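Local coordinates for protein peptidyl-prolyl cis-trans isomerase FKBP13, chloroplastic (Arabidopsis thaliana, PDB 1U79) that catalyses cis-trans isomerization of peptidyl-proline bonds, provides the major such activity in the chloroplast thylakoid lumen, and regulates accumulation of the Rieske protein, at residues L32-Y37 with P56-I61; S12-C17 with D78-M83; K40-K45 with A116-F121. All coordinates share one frame; numbering follows the deposited sequence.

Interaction 1 (L32-Y37 with P56-I61); sequences LIKAHY and PLTFRI
I33 (chi1 66°) and F59 (chi1 65°) each place their first branch, CG1 and CG, between the backbone N and the carbonyl carbon, which brings the two side chains together on one face of the sheet. I33 CG1 lies over the F59 ring, offset toward its rim and 4.2 Å from the centroid, a CH-pi contact. I33 CD1 runs on to meet F59 CZ at 3.8 Å and I61 CB at 3.9 Å, while A35 CB sits at the ring's edge. Underneath, strands 32-37 and 57-60 run antiparallel with four backbone hydrogen bonds: I33 N to F59 O is 2.8 Å and almost straight, and L57 N to A35 O is also 2.8 Å. The apolar face they build packs on W70 of helix 68-75, in the FKBP manner of a curved antiparallel sheet wrapped over a short helix; Y37, with its hydroxyl bonded to D48, closes on L57 CB through CE1 at 3.9 Å. Just before strand 57-60, P56 CB stands over the centre of the H36 ring, 3.7 Å from its centroid. H36 ND1 is hydrogen-bonded to S50 OG and the ring stacks with Y51, consistent with a fixed orientation.

Interaction 2 (S12-C17 with D78-M83); sequences SGLAFC and DGIPPM
L14 and I80 meet at about a right angle, with the end of the isoleucine pushed against the leucine's CD2 methyl and its branch carbon. I80 CD1 comes to 3.3 Å from L14 CD2 and 3.5 Å from L14 CG, both tighter than ordinary van der Waals contact, so there is little slack at this spot. I80 reaches that far because CD1 lies anti to CA (chi2 -176°), extending the longer branch. Further along both segments, F16 and P81 cross obliquely. P81 CD and CG approach the CZ side of the phenylalanine ring at a slant, CD lying 3.4 Å and CG 3.8 Å from F16 CZ. F16 CE1 is 3.8 Å from G79 O, and F16 CD1 passes I80 CG1 more loosely at 4.3 Å. No hydrogen bond joins the two segments; the contact rests mainly on apolar side chains. Backbone carbonyls find other partners: P81 O accepts from R89 NH2, and the F16 side chain also touches R89, while L14 O accepts from S10. Here the connection from helix 68-75 to strand 88-93 folds back under the short N-terminal strand 15-18, itself a partner of strand 88-93 in the FKBP sheet and held to the N terminus by the C5-C17 disulfide.

Interaction 3 (K40-K45 with A116-F121); sequences KLENGK and ASVLLF
K40 pairs with L120 where strand 32-40 runs into its hairpin turn, and that turn leans on the start of strand 119-128 in the FKBP sheet. Two backbone hydrogen bonds make the pair, K40 N to L120 O at 2.8 Å and L120 N to K40 O at 2.9 Å. Beyond it, L41-G44 form a type I turn followed by a G1 bulge at G44, a position whose backbone angles call for glycine; N43 OD1 accepts from K45 N in an Asx turn. E42 bends at chi2 (-71°) and swings its carboxylate back across the L120 side chain at about a right angle, OE2 lying 3.5 Å from both L120 CG and L120 CD1. V118 CG1 is also near this oxygen, at 4.0 Å. On the other flank L41 and L119 lie side by side, their CD2 atoms 3.9 Å apart. A water accepts from E42 N at 2.8 Å and donates to V118 O, though the latter distance looks doubtfully short. Cut back to an alanine, L120 would lose CG and both methyls, which is likely to leave the E42 carboxylate without its apolar backing and freer to turn. E42 thus combines apolar contact, chiefly of OE2 against the L120 hydrocarbon, with a long, weak ion pair from OE2 to R92, and the polar grip between the segments rests on the two K40-L120 backbone bonds.

From the N terminus, segment 12-17 comes first and waits for 78-83, so interaction 2 closes a long loop from strand 15-18 near the N terminus to the connection behind helix 68-75. Interaction 1 is nested wholly inside that loop, joining strand 32-40 to strand 57-60. Segment 40-45 follows on the same strand 32-40 and finds its partner late, at 116-121; interaction 3 therefore crosses both of the others. All three reach one antiparallel sheet. Interactions 1 and 3 lie on opposite sides of the chain's centre, their centres about 20 Å apart, yet touch where Y37 CD2 meets F121 CD2 at 4.0 Å; interaction 2 touches neither.

Interaction 1 (L32-Y37 with P56-I61)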
loop_
_atom_site.group_PDB
_atom_site.type_symbol
_atom_site.label_atom_id
_atom_site.label_comp_id
_atom_site.label_asym_id
_atom_site.label_seq_id
_atom_site.Cartn_x
_atom_site.Cartn_y
_atom_site.Cartn_z
ATOM N N LEU A 32 -7.239 11.615 -8.240
ATOM C CA LEU A 32 -7.079 10.381 -9.005
ATOM C C LEU A 32 -5.584 10.276 -9.241
ATOM O O LEU A 32 -4.990 11.165 -9.860
ATOM C CB LEU A 32 -7.795 10.468 -10.359
ATOM C CG LEU A 32 -7.922 9.131 -11.106
ATOM C CD1 LEU A 32 -8.888 8.236 -10.355
ATOM C CD2 LEU A 32 -8.422 9.355 -12.534
ATOM N N ILE A 33 -4.967 9.202 -8.760
ATOM C CA ILE A 33 -3.525 9.038 -8.932
ATOM C C ILE A 33 -3.160 7.713 -9.576
ATOM O O ILE A 33 -4.004 6.827 -9.718
ATOM C CB ILE A 33 -2.789 9.114 -7.581
ATOM C CG1 ILE A 33 -3.183 7.928 -6.702
ATOM C CG2 ILE A 33 -3.126 10.434 -6.886
ATOM C CD1 ILE A 33 -2.387 7.822 -5.399
ATOM N N LYS A 34 -1.888 7.594 -9.945
ATOM C CA LYS A 34 -1.352 6.385 -10.568
ATOM C C LYS A 34 -0.241 5.827 -9.699
ATOM O O LYS A 34 0.605 6.583 -9.209
ATOM C CB LYS A 34 -0.724 6.684 -11.929
ATOM C CG LYS A 34 -1.646 7.156 -13.023
ATOM C CD LYS A 34 -0.833 7.321 -14.302
ATOM C CE LYS A 34 -1.686 7.758 -15.476
ATOM N NZ LYS A 34 -0.873 7.865 -16.722
ATOM N N ALA A 35 -0.221 4.508 -9.532
ATOM C CA ALA A 35 0.826 3.886 -8.747
ATOM C C ALA A 35 1.170 2.497 -9.240
ATOM O O ALA A 35 0.287 1.705 -9.568
ATOM C CB ALA A 35 0.422 3.811 -7.279
ATOM N N HIS A 36 2.466 2.218 -9.318
ATOM C CA HIS A 36 2.922 0.884 -9.681
ATOM C C HIS A 36 3.166 0.253 -8.319
ATOM O O HIS A 36 3.417 0.967 -7.344
ATOM C CB HIS A 36 4.205 0.948 -10.503
ATOM C CG HIS A 36 3.961 0.917 -11.978
ATOM N ND1 HIS A 36 3.392 -0.170 -12.609
ATOM C CD2 HIS A 36 4.171 1.845 -12.940
ATOM C CE1 HIS A 36 3.263 0.094 -13.898
ATOM N NE2 HIS A 36 3.728 1.310 -14.123
ATOM N N TYR A 37 3.078 -1.067 -8.226
ATOM C CA TYR A 37 3.274 -1.718 -6.943
ATOM C C TYR A 37 3.514 -3.213 -7.037
ATOM O O TYR A 37 3.186 -3.854 -8.031
ATOM C CB TYR A 37 2.041 -1.501 -6.042
ATOM C CG TYR A 37 0.799 -2.225 -6.532
ATOM C CD1 TYR A 37 -0.017 -1.670 -7.519
ATOM C CD2 TYR A 37 0.480 -3.500 -6.054
ATOM C CE1 TYR A 37 -1.119 -2.371 -8.022
ATOM C CE2 TYR A 37 -0.617 -4.211 -6.550
ATOM C CZ TYR A 37 -1.406 -3.644 -7.532
ATOM O OH TYR A 37 -2.472 -4.350 -8.036
ATOM N N PRO A 56 -0.188 0.461 -14.385
ATOM C CA PRO A 56 -0.196 0.974 -13.019
ATOM C C PRO A 56 -1.640 0.985 -12.566
ATOM O O PRO A 56 -2.555 0.880 -13.391
ATOM C CB PRO A 56 0.367 2.384 -13.179
ATOM C CG PRO A 56 -0.155 2.789 -14.525
ATOM C CD PRO A 56 0.088 1.540 -15.353
ATOM N N LEU A 57 -1.856 1.101 -11.266
ATOM C CA LEU A 57 -3.213 1.136 -10.762
ATOM C C LEU A 57 -3.660 2.587 -10.737
ATOM O O LEU A 57 -2.971 3.440 -10.174
ATOM C CB LEU A 57 -3.278 0.548 -9.350
ATOM C CG LEU A 57 -4.661 0.488 -8.710
ATOM C CD1 LEU A 57 -5.485 -0.582 -9.428
ATOM C CD2 LEU A 57 -4.554 0.172 -7.222
ATOM N N THR A 58 -4.793 2.876 -11.372
ATOM C CA THR A 58 -5.326 4.229 -11.372
ATOM C C THR A 58 -6.510 4.217 -10.405
ATOM O O THR A 58 -7.438 3.432 -10.569
ATOM C CB THR A 58 -5.765 4.658 -12.792
ATOM O OG1 THR A 58 -4.607 4.757 -13.639
ATOM C CG2 THR A 58 -6.470 6.012 -12.749
ATOM N N PHE A 59 -6.460 5.058 -9.374
ATOM C CA PHE A 59 -7.526 5.092 -8.367
ATOM C C PHE A 59 -7.502 6.402 -7.588
ATOM O O PHE A 59 -6.506 7.128 -7.642
ATOM C CB PHE A 59 -7.331 3.934 -7.378
ATOM C CG PHE A 59 -6.061 4.040 -6.555
ATOM C CD1 PHE A 59 -6.117 4.343 -5.200
ATOM C CD2 PHE A 59 -4.812 3.845 -7.142
ATOM C CE1 PHE A 59 -4.945 4.451 -4.436
ATOM C CE2 PHE A 59 -3.637 3.952 -6.396
ATOM C CZ PHE A 59 -3.705 4.256 -5.037
ATOM N N ARG A 60 -8.587 6.735 -6.885
ATOM C CA ARG A 60 -8.527 7.958 -6.083
ATOM C C ARG A 60 -8.073 7.591 -4.695
ATOM O O ARG A 60 -8.474 6.578 -4.131
ATOM C CB ARG A 60 -9.835 8.752 -5.948
ATOM C CG ARG A 60 -11.107 8.201 -6.468
ATOM C CD ARG A 60 -11.867 9.427 -6.963
ATOM N NE ARG A 60 -11.043 9.992 -8.018
ATOM C CZ ARG A 60 -10.875 11.282 -8.264
ATOM N NH1 ARG A 60 -11.484 12.200 -7.535
ATOM N NH2 ARG A 60 -10.058 11.644 -9.235
ATOM N N ILE A 61 -7.235 8.445 -4.141
ATOM C CA ILE A 61 -6.672 8.208 -2.835
ATOM C C ILE A 61 -7.477 8.878 -1.731
ATOM O O ILE A 61 -8.047 9.956 -1.918
ATOM C CB ILE A 61 -5.214 8.716 -2.818
ATOM C CG1 ILE A 61 -4.549 8.373 -1.485
ATOM C CG2 ILE A 61 -5.177 10.229 -3.105
ATOM C CD1 ILE A 61 -4.216 6.900 -1.345
#

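Interaction 2 (S12-C17 with D78-M83)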
loop_
_atom_site.group_PDB
_atom_site.type_symbol
_atom_site.label_atom_id
_atom_site.label_comp_id
_atom_site.label_asym_id
_atom_site.label_seq_id
_atom_site.Cartn_x
_atom_site.Cartn_y
_atom_site.Cartn_z
ATOM N N SER A 12 -0.684 3.009 14.850
ATOM C CA SER A 12 -1.618 1.972 14.407
ATOM C C SER A 12 -0.982 0.654 13.991
ATOM O O SER A 12 -1.685 -0.325 13.751
ATOM C CB SER A 12 -2.435 2.497 13.237
ATOM O OG SER A 12 -1.615 2.611 12.086
ATOM N N GLY A 13 0.340 0.628 13.899
ATOM C CA GLY A 13 1.020 -0.576 13.462
ATOM C C GLY A 13 1.449 -0.453 12.007
ATOM O O GLY A 13 2.355 -1.147 11.552
ATOM N N LEU A 14 0.781 0.419 11.260
ATOM C CA LEU A 14 1.134 0.632 9.863
ATOM C C LEU A 14 2.547 1.202 9.878
ATOM O O LEU A 14 2.792 2.246 10.495
ATOM C CB LEU A 14 0.170 1.636 9.215
ATOM C CG LEU A 14 0.312 1.912 7.717
ATOM C CD1 LEU A 14 0.102 0.625 6.914
ATOM C CD2 LEU A 14 -0.712 2.966 7.305
ATOM N N ALA A 15 3.477 0.533 9.207
ATOM C CA ALA A 15 4.857 1.004 9.187
ATOM C C ALA A 15 5.323 1.301 7.771
ATOM O O ALA A 15 4.796 0.749 6.802
ATOM C CB ALA A 15 5.768 -0.018 9.830
ATOM N N PHE A 16 6.315 2.170 7.654
ATOM C CA PHE A 16 6.812 2.540 6.343
ATOM C C PHE A 16 8.286 2.907 6.380
ATOM O O PHE A 16 8.869 3.116 7.442
ATOM C CB PHE A 16 6.058 3.764 5.831
ATOM C CG PHE A 16 6.544 5.062 6.445
ATOM C CD1 PHE A 16 6.234 5.385 7.760
ATOM C CD2 PHE A 16 7.378 5.916 5.727
ATOM C CE1 PHE A 16 6.753 6.545 8.359
ATOM C CE2 PHE A 16 7.902 7.078 6.318
ATOM C CZ PHE A 16 7.585 7.385 7.638
ATOM N N CYS A 17 8.866 2.987 5.190
ATOM C CA CYS A 17 10.238 3.430 5.002
ATOM C C CYS A 17 10.235 4.018 3.601
ATOM O O CYS A 17 9.746 3.387 2.664
ATOM C CB CYS A 17 11.250 2.277 5.096
ATOM S SG CYS A 17 11.036 0.946 3.875
ATOM N N ASP A 78 -1.474 9.574 11.508
ATOM C CA ASP A 78 -0.657 9.901 12.670
ATOM C C ASP A 78 0.630 9.083 12.592
ATOM O O ASP A 78 0.589 7.857 12.478
ATOM C CB ASP A 78 -1.393 9.563 13.963
ATOM C CG ASP A 78 -2.265 10.697 14.457
ATOM O OD1 ASP A 78 -2.409 11.705 13.739
ATOM O OD2 ASP A 78 -2.809 10.575 15.577
ATOM N N GLY A 79 1.774 9.758 12.648
ATOM C CA GLY A 79 3.034 9.047 12.581
ATOM C C GLY A 79 3.423 8.645 11.166
ATOM O O GLY A 79 4.454 8.011 10.960
ATOM N N ILE A 80 2.603 9.000 10.184
ATOM C CA ILE A 80 2.920 8.665 8.802
ATOM C C ILE A 80 2.798 9.861 7.868
ATOM O O ILE A 80 1.697 10.336 7.594
ATOM C CB ILE A 80 2.003 7.538 8.261
ATOM C CG1 ILE A 80 2.241 6.256 9.055
ATOM C CG2 ILE A 80 2.286 7.301 6.773
ATOM C CD1 ILE A 80 1.469 5.059 8.556
ATOM N N PRO A 81 3.937 10.375 7.378
ATOM C CA PRO A 81 3.878 11.518 6.468
ATOM C C PRO A 81 3.426 11.022 5.104
ATOM O O PRO A 81 3.590 9.851 4.775
ATOM C CB PRO A 81 5.319 12.015 6.441
ATOM C CG PRO A 81 6.092 10.748 6.562
ATOM C CD PRO A 81 5.332 9.970 7.623
ATOM N N PRO A 82 2.883 11.916 4.279
ATOM C CA PRO A 82 2.407 11.566 2.940
ATOM C C PRO A 82 3.535 11.225 1.993
ATOM O O PRO A 82 4.667 11.684 2.166
ATOM C CB PRO A 82 1.705 12.841 2.461
ATOM C CG PRO A 82 1.597 13.715 3.696
ATOM C CD PRO A 82 2.775 13.362 4.516
ATOM N N MET A 83 3.224 10.420 0.985
ATOM C CA MET A 83 4.212 10.121 -0.032
ATOM C C MET A 83 4.217 11.363 -0.912
ATOM O O MET A 83 3.241 12.121 -0.927
ATOM C CB MET A 83 3.793 8.920 -0.883
ATOM C CG MET A 83 4.147 7.579 -0.291
ATOM S SD MET A 83 3.856 6.266 -1.510
ATOM C CE MET A 83 5.290 6.450 -2.523
#

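Interaction 3 (K40-K45 with A116-F121)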
loop_
_atom_site.group_PDB
_atom_site.type_symbol
_atom_site.label_atom_id
_atom_site.label_comp_id
_atom_site.label_asym_id
_atom_site.label_seq_id
_atom_site.Cartn_x
_atom_site.Cartn_y
_atom_site.Cartn_z
ATOM N N LYS A 40 3.566 -8.365 -1.460
ATOM C CA LYS A 40 4.062 -9.671 -1.042
ATOM C C LYS A 40 3.652 -9.996 0.383
ATOM O O LYS A 40 3.401 -9.098 1.204
ATOM C CB LYS A 40 5.588 -9.716 -1.069
ATOM C CG LYS A 40 6.273 -9.244 -2.330
ATOM C CD LYS A 40 7.783 -9.234 -2.061
ATOM C CE LYS A 40 8.593 -8.827 -3.278
ATOM N NZ LYS A 40 10.033 -8.666 -2.907
ATOM N N LEU A 41 3.616 -11.290 0.681
ATOM C CA LEU A 41 3.295 -11.747 2.021
ATOM C C LEU A 41 4.649 -11.756 2.730
ATOM O O LEU A 41 5.681 -11.561 2.091
ATOM C CB LEU A 41 2.704 -13.161 1.979
ATOM C CG LEU A 41 1.373 -13.317 1.236
ATOM C CD1 LEU A 41 0.938 -14.799 1.233
ATOM C CD2 LEU A 41 0.315 -12.447 1.915
ATOM N N GLU A 42 4.653 -11.998 4.034
ATOM C CA GLU A 42 5.898 -12.004 4.797
ATOM C C GLU A 42 6.853 -13.155 4.518
ATOM O O GLU A 42 7.916 -13.243 5.134
ATOM C CB GLU A 42 5.587 -11.952 6.291
ATOM C CG GLU A 42 5.253 -10.569 6.804
ATOM C CD GLU A 42 6.463 -9.649 6.831
ATOM O OE1 GLU A 42 7.606 -10.153 6.740
ATOM O OE2 GLU A 42 6.271 -8.420 6.959
ATOM N N ASN A 43 6.498 -14.042 3.598
ATOM C CA ASN A 43 7.382 -15.151 3.280
ATOM C C ASN A 43 8.030 -14.879 1.927
ATOM O O ASN A 43 8.785 -15.697 1.405
ATOM C CB ASN A 43 6.601 -16.470 3.260
ATOM C CG ASN A 43 5.579 -16.526 2.148
ATOM O OD1 ASN A 43 5.115 -15.498 1.665
ATOM N ND2 ASN A 43 5.211 -17.730 1.747
ATOM N N GLY A 44 7.726 -13.713 1.368
ATOM C CA GLY A 44 8.294 -13.330 0.087
ATOM C C GLY A 44 7.416 -13.623 -1.110
ATOM O O GLY A 44 7.749 -13.244 -2.225
ATOM N N LYS A 45 6.290 -14.291 -0.884
ATOM C CA LYS A 45 5.375 -14.640 -1.963
ATOM C C LYS A 45 4.671 -13.401 -2.509
ATOM O O LYS A 45 4.038 -12.659 -1.761
ATOM C CB LYS A 45 4.336 -15.648 -1.453
ATOM C CG LYS A 45 3.511 -16.345 -2.533
ATOM C CD LYS A 45 2.437 -15.445 -3.126
ATOM C CE LYS A 45 1.671 -16.165 -4.224
ATOM N NZ LYS A 45 1.092 -17.446 -3.731
ATOM N N ALA A 116 -5.615 -12.853 8.419
ATOM C CA ALA A 116 -4.688 -12.208 9.349
ATOM C C ALA A 116 -3.296 -11.987 8.785
ATOM O O ALA A 116 -2.304 -12.038 9.518
ATOM C CB ALA A 116 -4.602 -13.026 10.646
ATOM N N SER A 117 -3.228 -11.712 7.488
ATOM C CA SER A 117 -1.957 -11.481 6.831
ATOM C C SER A 117 -1.426 -10.055 6.924
ATOM O O SER A 117 -2.133 -9.093 6.644
ATOM C CB SER A 117 -2.054 -11.838 5.340
ATOM O OG SER A 117 -2.206 -13.235 5.136
ATOM N N VAL A 118 -0.168 -9.930 7.324
ATOM C CA VAL A 118 0.495 -8.634 7.332
ATOM C C VAL A 118 0.919 -8.538 5.868
ATOM O O VAL A 118 1.426 -9.510 5.303
ATOM C CB VAL A 118 1.763 -8.639 8.200
ATOM C CG1 VAL A 118 2.561 -7.359 7.949
ATOM C CG2 VAL A 118 1.386 -8.765 9.669
ATOM N N LEU A 119 0.695 -7.395 5.236
ATOM C CA LEU A 119 1.063 -7.262 3.834
ATOM C C LEU A 119 2.229 -6.311 3.625
ATOM O O LEU A 119 2.354 -5.299 4.309
ATOM C CB LEU A 119 -0.136 -6.756 3.032
ATOM C CG LEU A 119 -1.448 -7.518 3.212
ATOM C CD1 LEU A 119 -2.502 -6.920 2.284
ATOM C CD2 LEU A 119 -1.235 -9.003 2.896
ATOM N N LEU A 120 3.092 -6.634 2.679
ATOM C CA LEU A 120 4.207 -5.754 2.377
ATOM C C LEU A 120 4.002 -5.246 0.964
ATOM O O LEU A 120 3.735 -6.035 0.055
ATOM C CB LEU A 120 5.541 -6.506 2.459
ATOM C CG LEU A 120 6.106 -6.836 3.846
ATOM C CD1 LEU A 120 7.367 -7.686 3.687
ATOM C CD2 LEU A 120 6.431 -5.560 4.604
ATOM N N PHE A 121 4.079 -3.934 0.776
ATOM C CA PHE A 121 3.959 -3.377 -0.565
ATOM C C PHE A 121 5.129 -2.459 -0.850
ATOM O O PHE A 121 5.635 -1.776 0.050
ATOM C CB PHE A 121 2.690 -2.536 -0.747
ATOM C CG PHE A 121 1.414 -3.329 -0.843
ATOM C CD1 PHE A 121 0.676 -3.632 0.299
ATOM C CD2 PHE A 121 0.921 -3.724 -2.087
ATOM C CE1 PHE A 121 -0.540 -4.311 0.210
ATOM C CE2 PHE A 121 -0.293 -4.406 -2.188
ATOM C CZ PHE A 121 -1.025 -4.699 -1.039
HETATM O O HOH W 1 2.171 -11.923 5.234
#